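Local coordinates for uncharacterized protein GSU0716 (Geobacter sulfurreducens PCA, PDB 3BIJ) that has no established function but belongs to the caspase-like C14 peptidase family and may act as a cysteine-type endopeptidase, at residues A[6-11]-A[47-52]; A[55-60]-A[105-110]; A[77-82]-A[101-106]. All blocks are in the same frame, centred on the assembly; numbering follows the deposited sequence.

Interaction 1 (A[6-11]-A[47-52])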
ATOM      1  N   ALA A   6       3.065  31.486  32.475  1.00 38.67           N
ATOM      2  CA  ALA A   6       3.131  30.384  31.543  1.00 37.95           C
ATOM      3  C   ALA A   6       4.370  29.527  31.799  1.00 43.42           C
ATOM      4  O   ALA A   6       5.425  30.037  32.197  1.00 47.46           O
ATOM      5  CB  ALA A   6       3.147  30.925  30.113  1.00 39.14           C
ATOM      6  N   LEU A   7       4.223  28.224  31.563  1.00 43.73           N
ATOM      7  CA  LEU A   7       5.302  27.251  31.724  1.00 50.50           C
ATOM      8  C   LEU A   7       5.381  26.414  30.438  1.00 49.26           C
ATOM      9  O   LEU A   7       4.523  25.570  30.189  1.00 51.89           O
ATOM     10  CB  LEU A   7       5.015  26.314  32.900  1.00 41.46           C
ATOM     11  CG  LEU A   7       6.192  25.816  33.743  1.00 37.22           C
ATOM     12  CD1 LEU A   7       5.767  24.549  34.485  1.00 35.68           C
ATOM     13  CD2 LEU A   7       7.399  25.540  32.890  1.00 37.10           C
ATOM     14  N   ALA A   8       6.403  26.657  29.624  1.00 48.73           N
ATOM     15  CA  ALA A   8       6.574  25.929  28.377  1.00 44.63           C
ATOM     16  C   ALA A   8       7.600  24.833  28.612  1.00 47.85           C
ATOM     17  O   ALA A   8       8.743  25.111  28.977  1.00 51.10           O
ATOM     18  CB  ALA A   8       7.049  26.878  27.269  1.00 48.63           C
ATOM     19  N   LEU A   9       7.181  23.588  28.413  1.00 41.27           N
ATOM     20  CA  LEU A   9       8.051  22.444  28.605  1.00 36.27           C
ATOM     21  C   LEU A   9       8.308  21.769  27.278  1.00 39.51           C
ATOM     22  O   LEU A   9       7.386  21.547  26.495  1.00 51.07           O
ATOM     23  CB  LEU A   9       7.405  21.435  29.546  1.00 33.27           C
ATOM     24  CG  LEU A   9       6.978  21.926  30.935  1.00 44.24           C
ATOM     25  CD1 LEU A   9       6.291  20.791  31.686  1.00 22.09           C
ATOM     26  CD2 LEU A   9       8.197  22.410  31.705  1.00 38.75           C
ATOM     27  N   GLY A  10       9.567  21.432  27.033  1.00 43.31           N
ATOM     28  CA  GLY A  10       9.936  20.764  25.799  1.00 44.01           C
ATOM     29  C   GLY A  10      11.086  19.807  26.061  1.00 49.01           C
ATOM     30  O   GLY A  10      12.140  20.210  26.560  1.00 44.45           O
ATOM     31  N   LEU A  11      10.887  18.531  25.742  1.00 46.87           N
ATOM     32  CA  LEU A  11      11.934  17.543  25.961  1.00 42.68           C
ATOM     33  C   LEU A  11      12.170  16.693  24.740  1.00 46.21           C
ATOM     34  O   LEU A  11      11.391  15.787  24.458  1.00 46.86           O
ATOM     35  CB  LEU A  11      11.570  16.617  27.115  1.00 39.61           C
ATOM     36  CG  LEU A  11      11.267  17.301  28.439  1.00 39.95           C
ATOM     37  CD1 LEU A  11       9.778  17.542  28.562  1.00 36.32           C
ATOM     38  CD2 LEU A  11      11.764  16.421  29.566  1.00 40.24           C
ATOM     39  N   VAL A  47       6.591  34.143  31.216  1.00 49.85           N
ATOM     40  CA  VAL A  47       6.981  32.806  30.792  1.00 56.26           C
ATOM     41  C   VAL A  47       8.292  32.255  31.347  1.00 56.46           C
ATOM     42  O   VAL A  47       9.261  32.988  31.552  1.00 60.03           O
ATOM     43  CB  VAL A  47       7.024  32.727  29.242  1.00 56.28           C
ATOM     44  CG1 VAL A  47       7.962  33.775  28.704  1.00 61.05           C
ATOM     45  CG2 VAL A  47       7.466  31.337  28.794  1.00 63.75           C
ATOM     46  N   THR A  48       8.292  30.945  31.583  1.00 56.59           N
ATOM     47  CA  THR A  48       9.439  30.195  32.097  1.00 47.24           C
ATOM     48  C   THR A  48       9.556  28.981  31.180  1.00 49.12           C
ATOM     49  O   THR A  48       8.616  28.193  31.078  1.00 59.61           O
ATOM     50  CB  THR A  48       9.175  29.679  33.525  1.00 52.44           C
ATOM     51  OG1 THR A  48       8.853  30.782  34.378  1.00 52.82           O
ATOM     52  CG2 THR A  48      10.391  28.953  34.074  1.00 36.23           C
ATOM     53  N   THR A  49      10.693  28.828  30.519  1.00 41.63           N
ATOM     54  CA  THR A  49      10.909  27.714  29.604  1.00 44.61           C
ATOM     55  C   THR A  49      11.869  26.660  30.180  1.00 47.84           C
ATOM     56  O   THR A  49      12.930  26.992  30.717  1.00 49.61           O
ATOM     57  CB  THR A  49      11.501  28.228  28.265  1.00 46.64           C
ATOM     58  OG1 THR A  49      10.746  29.356  27.817  1.00 49.64           O
ATOM     59  CG2 THR A  49      11.456  27.151  27.199  1.00 51.68           C
ATOM     60  N   LEU A  50      11.495  25.390  30.063  1.00 39.90           N
ATOM     61  CA  LEU A  50      12.333  24.298  30.535  1.00 40.57           C
ATOM     62  C   LEU A  50      12.582  23.345  29.375  1.00 48.91           C
ATOM     63  O   LEU A  50      11.646  22.728  28.861  1.00 44.84           O
ATOM     64  CB  LEU A  50      11.662  23.565  31.697  1.00 35.46           C
ATOM     65  CG  LEU A  50      11.541  24.411  32.974  1.00 42.36           C
ATOM     66  CD1 LEU A  50      10.866  23.617  34.073  1.00 32.43           C
ATOM     67  CD2 LEU A  50      12.937  24.856  33.433  1.00 34.66           C
HETATM   68  N   MSE A  51      13.844  23.238  28.961  1.00 49.71           N
HETATM   69  CA  MSE A  51      14.217  22.381  27.838  1.00 48.78           C
HETATM   70  C   MSE A  51      14.883  21.109  28.327  1.00 50.19           C
HETATM   71  O   MSE A  51      15.787  21.161  29.147  1.00 53.74           O
HETATM   72  CB  MSE A  51      15.183  23.113  26.904  1.00 56.39           C
HETATM   73  CG  MSE A  51      14.818  24.557  26.605  1.00 51.40           C
HETATM   74 SE   MSE A  51      13.460  24.783  25.238  1.00 90.01          SE
HETATM   75  CE  MSE A  51      12.004  24.019  26.099  1.00 31.70           C
ATOM     76  N   THR A  52      14.435  19.975  27.799  1.00 55.78           N
ATOM     77  CA  THR A  52      14.947  18.656  28.157  1.00 54.71           C
ATOM     78  C   THR A  52      15.631  18.565  29.533  1.00 52.65           C
ATOM     79  O   THR A  52      14.955  18.428  30.555  1.00 51.97           O
ATOM     80  CB  THR A  52      15.898  18.131  27.073  1.00 51.44           C
ATOM     81  OG1 THR A  52      17.089  18.911  27.071  1.00 63.62           O
ATOM     82  CG2 THR A  52      15.248  18.238  25.709  1.00 52.06           C
TER
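Ala6 to Gly10 and Val47 to Met51 pair as neighbouring parallel strands in the central sheet of the caspase-like domain, the two strands of a right-handed beta-alpha-beta unit whose connecting helix is 29-42. Their axes approach to 4.8 Å and diverge by only 17°. Residues pair one to one, from Ala6 beside Val47 to Gly10 beside Met51. The bonds pass back and forth as parallel strands require: Ala6 O takes Thr48 N, Thr48 O takes Ala8 N, Ala8 O takes Leu50 N and Leu50 O takes Gly10 N. The straightest joins Leu50 N to Ala8 O at 3.0 Å, with 168° at the hydrogen. Past the paired strands, Thr52 N still reaches Gly10 O at 2.6 Å, lying in the carbonyl plane.

On the face bearing Leu7, Leu9 and Leu50, aliphatic branches pack over the two strands. Leu9 and Leu50 run side by side in the same direction, CD2 of Leu9 lying 3.7 Å from CB of Leu50. The CD2 branch of Leu7 meets Leu50 CD1 at 4.1 Å. On the other face, the selenomethionine Met51 bends at both chi2 and chi3, which folds its CE back over the backbone of Gly10, 3.7 Å from Gly10 N. At the end of the pair, Thr52 CG2 presses on Leu11 CA at 3.4 Å.

Helix 57-70 covers the leucine face, bringing Ala63 and Ile64 to Leu7, Val60 to Leu9 and Lys59 to Leu50. Helix 29-42 packs on the other face through Ala33 and Ala37, while strand 76-89 lies along the other edge of 6-10, away from 47-51, and bonds to Leu7 and Leu9.

Interaction 2 (A[55-60]-A[105-110])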
ATOM      1  N   ALA A  55      13.880  20.200  32.138  1.00 47.44           N
ATOM      2  CA  ALA A  55      12.527  19.754  32.480  1.00 47.16           C
ATOM      3  C   ALA A  55      12.527  18.519  33.365  1.00 43.87           C
ATOM      4  O   ALA A  55      12.159  17.434  32.925  1.00 51.50           O
ATOM      5  CB  ALA A  55      11.728  19.485  31.207  1.00 47.05           C
ATOM      6  N   THR A  56      12.923  18.690  34.619  1.00 38.30           N
ATOM      7  CA  THR A  56      12.967  17.569  35.547  1.00 39.26           C
ATOM      8  C   THR A  56      11.739  17.519  36.441  1.00 38.18           C
ATOM      9  O   THR A  56      10.972  18.473  36.497  1.00 44.74           O
ATOM     10  CB  THR A  56      14.179  17.664  36.456  1.00 39.95           C
ATOM     11  OG1 THR A  56      13.975  18.724  37.398  1.00 55.58           O
ATOM     12  CG2 THR A  56      15.423  17.947  35.643  1.00 35.12           C
ATOM     13  N   ARG A  57      11.557  16.405  37.145  1.00 35.14           N
ATOM     14  CA  ARG A  57      10.427  16.267  38.048  1.00 37.58           C
ATOM     15  C   ARG A  57      10.446  17.428  39.045  1.00 40.76           C
ATOM     16  O   ARG A  57       9.480  18.180  39.153  1.00 44.27           O
ATOM     17  CB  ARG A  57      10.492  14.934  38.803  1.00 33.16           C
ATOM     18  CG  ARG A  57      10.022  13.709  38.028  1.00 38.70           C
ATOM     19  CD  ARG A  57      10.174  12.444  38.874  1.00 40.47           C
ATOM     20  NE  ARG A  57       9.490  12.585  40.149  1.00 35.60           N
ATOM     21  CZ  ARG A  57       8.172  12.543  40.284  1.00 42.66           C
ATOM     22  NH1 ARG A  57       7.403  12.349  39.221  1.00 39.53           N
ATOM     23  NH2 ARG A  57       7.622  12.726  41.474  1.00 40.05           N
ATOM     24  N   ALA A  58      11.558  17.588  39.758  1.00 49.19           N
ATOM     25  CA  ALA A  58      11.683  18.657  40.753  1.00 49.25           C
ATOM     26  C   ALA A  58      11.313  20.047  40.232  1.00 44.49           C
ATOM     27  O   ALA A  58      10.442  20.703  40.803  1.00 47.28           O
ATOM     28  CB  ALA A  58      13.098  18.675  41.318  1.00 42.40           C
ATOM     29  N   LYS A  59      11.971  20.488  39.158  1.00 42.39           N
ATOM     30  CA  LYS A  59      11.709  21.806  38.572  1.00 47.10           C
ATOM     31  C   LYS A  59      10.278  22.029  38.087  1.00 49.46           C
ATOM     32  O   LYS A  59       9.695  23.086  38.345  1.00 50.36           O
ATOM     33  CB  LYS A  59      12.680  22.088  37.422  1.00 38.74           C
ATOM     34  CG  LYS A  59      14.115  22.321  37.859  1.00 41.08           C
ATOM     35  CD  LYS A  59      14.946  22.869  36.702  1.00 63.93           C
ATOM     36  CE  LYS A  59      16.427  22.979  37.067  1.00 72.69           C
ATOM     37  NZ  LYS A  59      17.274  23.404  35.911  1.00 67.70           N
ATOM     38  N   VAL A  60       9.721  21.047  37.377  1.00 46.65           N
ATOM     39  CA  VAL A  60       8.356  21.148  36.874  1.00 40.89           C
ATOM     40  C   VAL A  60       7.363  21.228  38.035  1.00 42.53           C
ATOM     41  O   VAL A  60       6.497  22.093  38.043  1.00 41.76           O
ATOM     42  CB  VAL A  60       7.993  19.932  35.975  1.00 42.75           C
ATOM     43  CG1 VAL A  60       6.509  19.944  35.657  1.00 38.02           C
ATOM     44  CG2 VAL A  60       8.800  19.973  34.687  1.00 41.40           C
ATOM     45  N   LEU A 105       9.418  12.982  31.765  1.00 34.01           N
ATOM     46  CA  LEU A 105      10.304  14.096  32.018  1.00 44.55           C
ATOM     47  C   LEU A 105      11.730  13.552  32.000  1.00 45.12           C
ATOM     48  O   LEU A 105      11.950  12.342  32.043  1.00 49.58           O
ATOM     49  CB  LEU A 105       9.935  14.778  33.348  1.00 44.81           C
ATOM     50  CG  LEU A 105       8.532  15.437  33.359  1.00 41.17           C
ATOM     51  CD1 LEU A 105       8.313  16.153  34.653  1.00 25.65           C
ATOM     52  CD2 LEU A 105       8.390  16.422  32.198  1.00 44.92           C
ATOM     53  N   PHE A 106      12.703  14.444  31.907  1.00 53.40           N
ATOM     54  CA  PHE A 106      14.097  14.030  31.825  1.00 51.53           C
ATOM     55  C   PHE A 106      14.500  13.204  33.026  1.00 50.10           C
ATOM     56  O   PHE A 106      15.116  12.144  32.904  1.00 49.85           O
ATOM     57  CB  PHE A 106      14.978  15.275  31.703  1.00 52.60           C
ATOM     58  CG  PHE A 106      16.400  14.981  31.324  1.00 49.19           C
ATOM     59  CD1 PHE A 106      17.337  14.643  32.298  1.00 43.75           C
ATOM     60  CD2 PHE A 106      16.803  15.037  29.988  1.00 41.12           C
ATOM     61  CE1 PHE A 106      18.642  14.365  31.953  1.00 42.40           C
ATOM     62  CE2 PHE A 106      18.113  14.760  29.631  1.00 41.71           C
ATOM     63  CZ  PHE A 106      19.037  14.423  30.614  1.00 43.74           C
ATOM     64  N   ASP A 107      14.121  13.706  34.188  1.00 51.79           N
ATOM     65  CA  ASP A 107      14.407  13.080  35.473  1.00 54.31           C
ATOM     66  C   ASP A 107      13.743  11.697  35.628  1.00 57.20           C
ATOM     67  O   ASP A 107      14.337  10.761  36.169  1.00 58.58           O
ATOM     68  CB  ASP A 107      13.910  14.031  36.566  1.00 37.90           C
ATOM     69  CG  ASP A 107      14.738  13.969  37.800  1.00 58.77           C
ATOM     70  OD1 ASP A 107      15.891  13.474  37.695  1.00 68.91           O
ATOM     71  OD2 ASP A 107      14.246  14.426  38.869  1.00 63.51           O
ATOM     72  N   GLY A 108      12.499  11.599  35.164  1.00 54.58           N
ATOM     73  CA  GLY A 108      11.730  10.378  35.266  1.00 50.14           C
ATOM     74  C   GLY A 108      10.299  10.688  34.847  1.00 55.66           C
ATOM     75  O   GLY A 108      10.035  11.736  34.244  1.00 61.11           O
ATOM     76  N   GLU A 109       9.359   9.808  35.172  1.00 49.20           N
ATOM     77  CA  GLU A 109       7.972  10.035  34.769  1.00 47.54           C
ATOM     78  C   GLU A 109       7.129  10.739  35.817  1.00 45.89           C
ATOM     79  O   GLU A 109       7.262  10.493  37.010  1.00 51.25           O
ATOM     80  CB  GLU A 109       7.302   8.711  34.391  1.00 43.63           C
ATOM     81  CG  GLU A 109       8.033   7.971  33.298  1.00 42.38           C
ATOM     82  CD  GLU A 109       7.474   6.603  33.050  1.00 33.87           C
ATOM     83  OE1 GLU A 109       6.316   6.511  32.596  1.00 47.91           O
ATOM     84  OE2 GLU A 109       8.191   5.617  33.310  1.00 39.60           O
ATOM     85  N   LEU A 110       6.258  11.622  35.355  1.00 39.57           N
ATOM     86  CA  LEU A 110       5.379  12.349  36.243  1.00 36.54           C
ATOM     87  C   LEU A 110       4.024  11.706  36.041  1.00 36.54           C
ATOM     88  O   LEU A 110       3.441  11.845  34.974  1.00 42.58           O
ATOM     89  CB  LEU A 110       5.334  13.822  35.836  1.00 39.98           C
ATOM     90  CG  LEU A 110       4.426  14.750  36.640  1.00 39.04           C
ATOM     91  CD1 LEU A 110       4.955  14.892  38.056  1.00 43.88           C
ATOM     92  CD2 LEU A 110       4.353  16.091  35.963  1.00 44.84           C
TER
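Thr56 and Arg57 meet Asp107 where the start of a helix leans on a tight loop. Thr56 CB lies 3.6 Å from Asp107 CB, and Arg57 N is 3.4 Å from that same CB. The Asp107 side chain runs roughly perpendicular to that of Arg57, their charged groups not in contact. Beside them, Phe106 N donates to Ala55 O at 3.2 Å, coming in 26° out of the carbonyl plane, and Leu105 CB also rests against this oxygen. Further in, Val60 and Leu105 point at each other tip to tip, CG2 to CD1 at 3.9 Å.

The Arg57 chain turns at chi3 and carries its guanidinium past the loop to the start of strand 109-111. There NH1 makes a weak bond to Glu109 O, 2.9 Å long but bent to 121° at the hydrogen, while Leu110 CA sits at the guanidinium edge, in its plane. The stronger partner is Glu114, in a salt bridge with NH2. Were this arginine an alanine, Glu114 would probably lose its positive mate and a gap would open beside Glu109 O and Leu110.

In the caspase-like fold, the contact sets the N-terminus of helix 57-70 against the turn between strands 99-104 and 109-111. Thr56 is the helix N-cap: its OG1, held between backbone N and carbonyl carbon (chi1 72°), accepts from Lys59 N at 3.2 Å in a nearly straight bond. Across the loop, Leu105 N reaches Gly108 O weakly. Phe182 and Ile186 of helix 180-189 pack on the Arg57 side chain, and Tyr183 OH of that helix bonds to Glu109 N.

Interaction 3 (A[77-82]-A[101-106])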
ATOM      1  N   PHE A  77      -3.155  30.642  34.405  1.00 47.40           N
ATOM      2  CA  PHE A  77      -1.933  29.866  34.306  1.00 45.08           C
ATOM      3  C   PHE A  77      -1.939  29.088  32.994  1.00 48.79           C
ATOM      4  O   PHE A  77      -2.937  28.463  32.640  1.00 48.94           O
ATOM      5  CB  PHE A  77      -1.840  28.891  35.473  1.00 41.78           C
ATOM      6  CG  PHE A  77      -0.665  27.972  35.392  1.00 50.81           C
ATOM      7  CD1 PHE A  77       0.625  28.473  35.395  1.00 58.79           C
ATOM      8  CD2 PHE A  77      -0.844  26.596  35.323  1.00 58.43           C
ATOM      9  CE1 PHE A  77       1.729  27.617  35.331  1.00 55.93           C
ATOM     10  CE2 PHE A  77       0.252  25.728  35.259  1.00 55.95           C
ATOM     11  CZ  PHE A  77       1.537  26.242  35.264  1.00 57.85           C
HETATM   12  N   MSE A  78      -0.830  29.136  32.269  1.00 42.34           N
HETATM   13  CA  MSE A  78      -0.727  28.415  31.017  1.00 32.23           C
HETATM   14  C   MSE A  78       0.382  27.375  31.082  1.00 41.65           C
HETATM   15  O   MSE A  78       1.533  27.697  31.396  1.00 41.18           O
HETATM   16  CB  MSE A  78      -0.432  29.365  29.866  1.00 30.32           C
HETATM   17  CG  MSE A  78      -0.537  28.695  28.526  1.00 32.40           C
HETATM   18 SE   MSE A  78       0.139  29.742  27.090  1.00 64.27          SE
HETATM   19  CE  MSE A  78       1.292  28.433  26.279  1.00 41.84           C
ATOM     20  N   LEU A  79       0.036  26.130  30.771  1.00 39.40           N
ATOM     21  CA  LEU A  79       1.006  25.039  30.773  1.00 45.27           C
ATOM     22  C   LEU A  79       1.020  24.348  29.422  1.00 39.17           C
ATOM     23  O   LEU A  79       0.007  23.807  28.992  1.00 50.25           O
ATOM     24  CB  LEU A  79       0.656  24.010  31.850  1.00 40.86           C
ATOM     25  CG  LEU A  79       1.468  22.705  31.891  1.00 43.63           C
ATOM     26  CD1 LEU A  79       2.961  23.000  31.968  1.00 28.17           C
ATOM     27  CD2 LEU A  79       1.033  21.888  33.116  1.00 39.70           C
ATOM     28  N   SER A  80       2.162  24.375  28.751  1.00 29.89           N
ATOM     29  CA  SER A  80       2.272  23.711  27.465  1.00 38.42           C
ATOM     30  C   SER A  80       3.345  22.648  27.630  1.00 40.78           C
ATOM     31  O   SER A  80       4.301  22.849  28.378  1.00 41.75           O
ATOM     32  CB  SER A  80       2.666  24.688  26.354  1.00 35.80           C
ATOM     33  OG  SER A  80       3.968  25.191  26.560  1.00 46.24           O
ATOM     34  N   TYR A  81       3.181  21.518  26.947  1.00 35.51           N
ATOM     35  CA  TYR A  81       4.135  20.427  27.055  1.00 33.22           C
ATOM     36  C   TYR A  81       4.321  19.640  25.775  1.00 39.94           C
ATOM     37  O   TYR A  81       3.356  19.210  25.141  1.00 39.78           O
ATOM     38  CB  TYR A  81       3.707  19.454  28.170  1.00 42.94           C
ATOM     39  CG  TYR A  81       4.470  18.134  28.208  1.00 37.48           C
ATOM     40  CD1 TYR A  81       4.000  16.997  27.536  1.00 45.05           C
ATOM     41  CD2 TYR A  81       5.676  18.031  28.895  1.00 45.67           C
ATOM     42  CE1 TYR A  81       4.722  15.796  27.554  1.00 39.32           C
ATOM     43  CE2 TYR A  81       6.407  16.844  28.916  1.00 35.29           C
ATOM     44  CZ  TYR A  81       5.929  15.731  28.244  1.00 45.89           C
ATOM     45  OH  TYR A  81       6.660  14.562  28.257  1.00 37.67           O
ATOM     46  N   SER A  82       5.577  19.465  25.396  1.00 33.28           N
ATOM     47  CA  SER A  82       5.905  18.670  24.236  1.00 37.91           C
ATOM     48  C   SER A  82       6.970  17.696  24.686  1.00 35.50           C
ATOM     49  O   SER A  82       8.068  18.082  25.092  1.00 37.96           O
ATOM     50  CB  SER A  82       6.391  19.537  23.075  1.00 36.69           C
ATOM     51  OG  SER A  82       5.289  20.154  22.443  1.00 43.92           O
ATOM     52  N   GLU A 101      -1.091   6.711  32.942  1.00 47.24           N
ATOM     53  CA  GLU A 101      -0.457   7.582  31.965  1.00 47.41           C
ATOM     54  C   GLU A 101       0.475   8.554  32.664  1.00 45.48           C
ATOM     55  O   GLU A 101       0.235   8.945  33.802  1.00 39.41           O
ATOM     56  CB  GLU A 101      -1.523   8.325  31.175  1.00 55.80           C
ATOM     57  CG  GLU A 101      -2.383   7.382  30.355  1.00 70.20           C
ATOM     58  CD  GLU A 101      -3.467   8.097  29.591  1.00 81.37           C
ATOM     59  OE1 GLU A 101      -4.122   7.447  28.732  1.00 85.29           O
ATOM     60  OE2 GLU A 101      -3.667   9.310  29.853  1.00 90.42           O
ATOM     61  N   THR A 102       1.549   8.933  31.985  1.00 43.92           N
ATOM     62  CA  THR A 102       2.530   9.832  32.571  1.00 47.39           C
ATOM     63  C   THR A 102       3.172  10.717  31.516  1.00 49.32           C
ATOM     64  O   THR A 102       2.944  10.555  30.314  1.00 45.34           O
ATOM     65  CB  THR A 102       3.684   9.052  33.227  1.00 43.37           C
ATOM     66  OG1 THR A 102       4.515   8.488  32.201  1.00 34.37           O
ATOM     67  CG2 THR A 102       3.145   7.942  34.126  1.00 48.75           C
ATOM     68  N   TRP A 103       3.966  11.670  31.988  1.00 41.63           N
ATOM     69  CA  TRP A 103       4.714  12.545  31.108  1.00 41.36           C
ATOM     70  C   TRP A 103       6.149  12.086  31.318  1.00 44.10           C
ATOM     71  O   TRP A 103       6.590  11.901  32.459  1.00 33.24           O
ATOM     72  CB  TRP A 103       4.573  14.019  31.505  1.00 44.42           C
ATOM     73  CG  TRP A 103       3.392  14.711  30.875  1.00 43.71           C
ATOM     74  CD1 TRP A 103       2.496  14.171  29.997  1.00 40.62           C
ATOM     75  CD2 TRP A 103       2.992  16.070  31.073  1.00 33.48           C
ATOM     76  NE1 TRP A 103       1.565  15.106  29.637  1.00 35.94           N
ATOM     77  CE2 TRP A 103       1.841  16.282  30.284  1.00 40.30           C
ATOM     78  CE3 TRP A 103       3.494  17.130  31.842  1.00 33.30           C
ATOM     79  CZ2 TRP A 103       1.179  17.511  30.240  1.00 23.95           C
ATOM     80  CZ3 TRP A 103       2.836  18.349  31.798  1.00 37.96           C
ATOM     81  CH2 TRP A 103       1.687  18.526  30.998  1.00 36.88           C
ATOM     82  N   CYS A 104       6.878  11.870  30.232  1.00 40.00           N
ATOM     83  CA  CYS A 104       8.249  11.424  30.386  1.00 39.41           C
ATOM     84  C   CYS A 104       9.182  12.601  30.522  1.00 42.29           C
ATOM     85  O   CYS A 104       9.664  13.172  29.538  1.00 39.18           O
ATOM     86  CB  CYS A 104       8.661  10.547  29.216  1.00 39.11           C
ATOM     87  SG  CYS A 104       7.744   9.037  29.178  1.00 31.80           S
ATOM     88  N   LEU A 105       9.418  12.982  31.765  1.00 34.01           N
ATOM     89  CA  LEU A 105      10.304  14.096  32.018  1.00 44.55           C
ATOM     90  C   LEU A 105      11.730  13.552  32.000  1.00 45.12           C
ATOM     91  O   LEU A 105      11.950  12.342  32.043  1.00 49.58           O
ATOM     92  CB  LEU A 105       9.935  14.778  33.348  1.00 44.81           C
ATOM     93  CG  LEU A 105       8.532  15.437  33.359  1.00 41.17           C
ATOM     94  CD1 LEU A 105       8.313  16.153  34.653  1.00 25.65           C
ATOM     95  CD2 LEU A 105       8.390  16.422  32.198  1.00 44.92           C
ATOM     96  N   PHE A 106      12.703  14.444  31.907  1.00 53.40           N
ATOM     97  CA  PHE A 106      14.097  14.030  31.825  1.00 51.53           C
ATOM     98  C   PHE A 106      14.500  13.204  33.026  1.00 50.10           C
ATOM     99  O   PHE A 106      15.116  12.144  32.904  1.00 49.85           O
ATOM    100  CB  PHE A 106      14.978  15.275  31.703  1.00 52.60           C
ATOM    101  CG  PHE A 106      16.400  14.981  31.324  1.00 49.19           C
ATOM    102  CD1 PHE A 106      17.337  14.643  32.298  1.00 43.75           C
ATOM    103  CD2 PHE A 106      16.803  15.037  29.988  1.00 41.12           C
ATOM    104  CE1 PHE A 106      18.642  14.365  31.953  1.00 42.40           C
ATOM    105  CE2 PHE A 106      18.113  14.760  29.631  1.00 41.71           C
ATOM    106  CZ  PHE A 106      19.037  14.423  30.614  1.00 43.74           C
TER
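Tyr81 and Trp103 stack face to face inside the beta hairpin formed by strands 76-89 and 99-104 of the caspase-like sheet. The short segments involved are not themselves paired: their axes run at 80° and stay 9.2 Å apart, so side chains bridge the distance.

Aromatic contact dominates. The phenol ring lies over the five-membered ring of the indole with centroids 3.9 Å apart and planes only 6° from parallel. The two side chains come from different strands and overlap as they run in contrary directions. That leaves Tyr81 CB above the six-membered ring, 3.8 Å from its centroid, in a CH-pi contact over the face. Tyr81 thus spans both rings on one face of the indole, the phenol over the five-membered ring and CB over the six-membered ring. With CG of Tyr81 anti to its backbone nitrogen (chi1 169°), the ring is carried out from its strand to meet the indole.

Aliphatic groups complete the packing. Leu79, two residues before Tyr81 on the same strand, comes at the indole edge near its plane, CD2 to CH2 of Trp103 at 4.0 Å. Leu105 turns CD2 toward Tyr81 CE2 at 3.9 Å, approaching the phenol obliquely. Leu9 and Leu11 also touch the Tyr81 side chain, while Ser132 of strand 127-133 touches Trp103. The contact is buried, its centre about 4 Å from the centre of the chain.

The polar end is settled outside the stack. Tyr81 OH is hydrogen-bonded to His84 O, further along the same strand, which probably helps hold the hydroxyl in place; Cys104 N lies 3.3 Å from the same hydroxyl oxygen.

Interaction 3 is fully buried near the centre of the chain, whereas interactions 1 and 2 each have a partly exposed side. Backbone bonds carry interaction 1, flat aromatic stacking carries interaction 3, and interaction 2 mixes one backbone bond, apolar contact and the Arg57 arm, beside a capped helix start. All three reach the same sheet: strands 6-10 and 77-82 are neighbours in it, with Leu7 N close to Met78 O, and strands 101-104 and 109-110 also adjoin. Leu105 serves both interactions 2 and 3, packing on Val60 in one and Tyr81 in the other. Leu11 CD2 packs against Ala55, Leu105 and Phe106, joining interaction 1 to the loop.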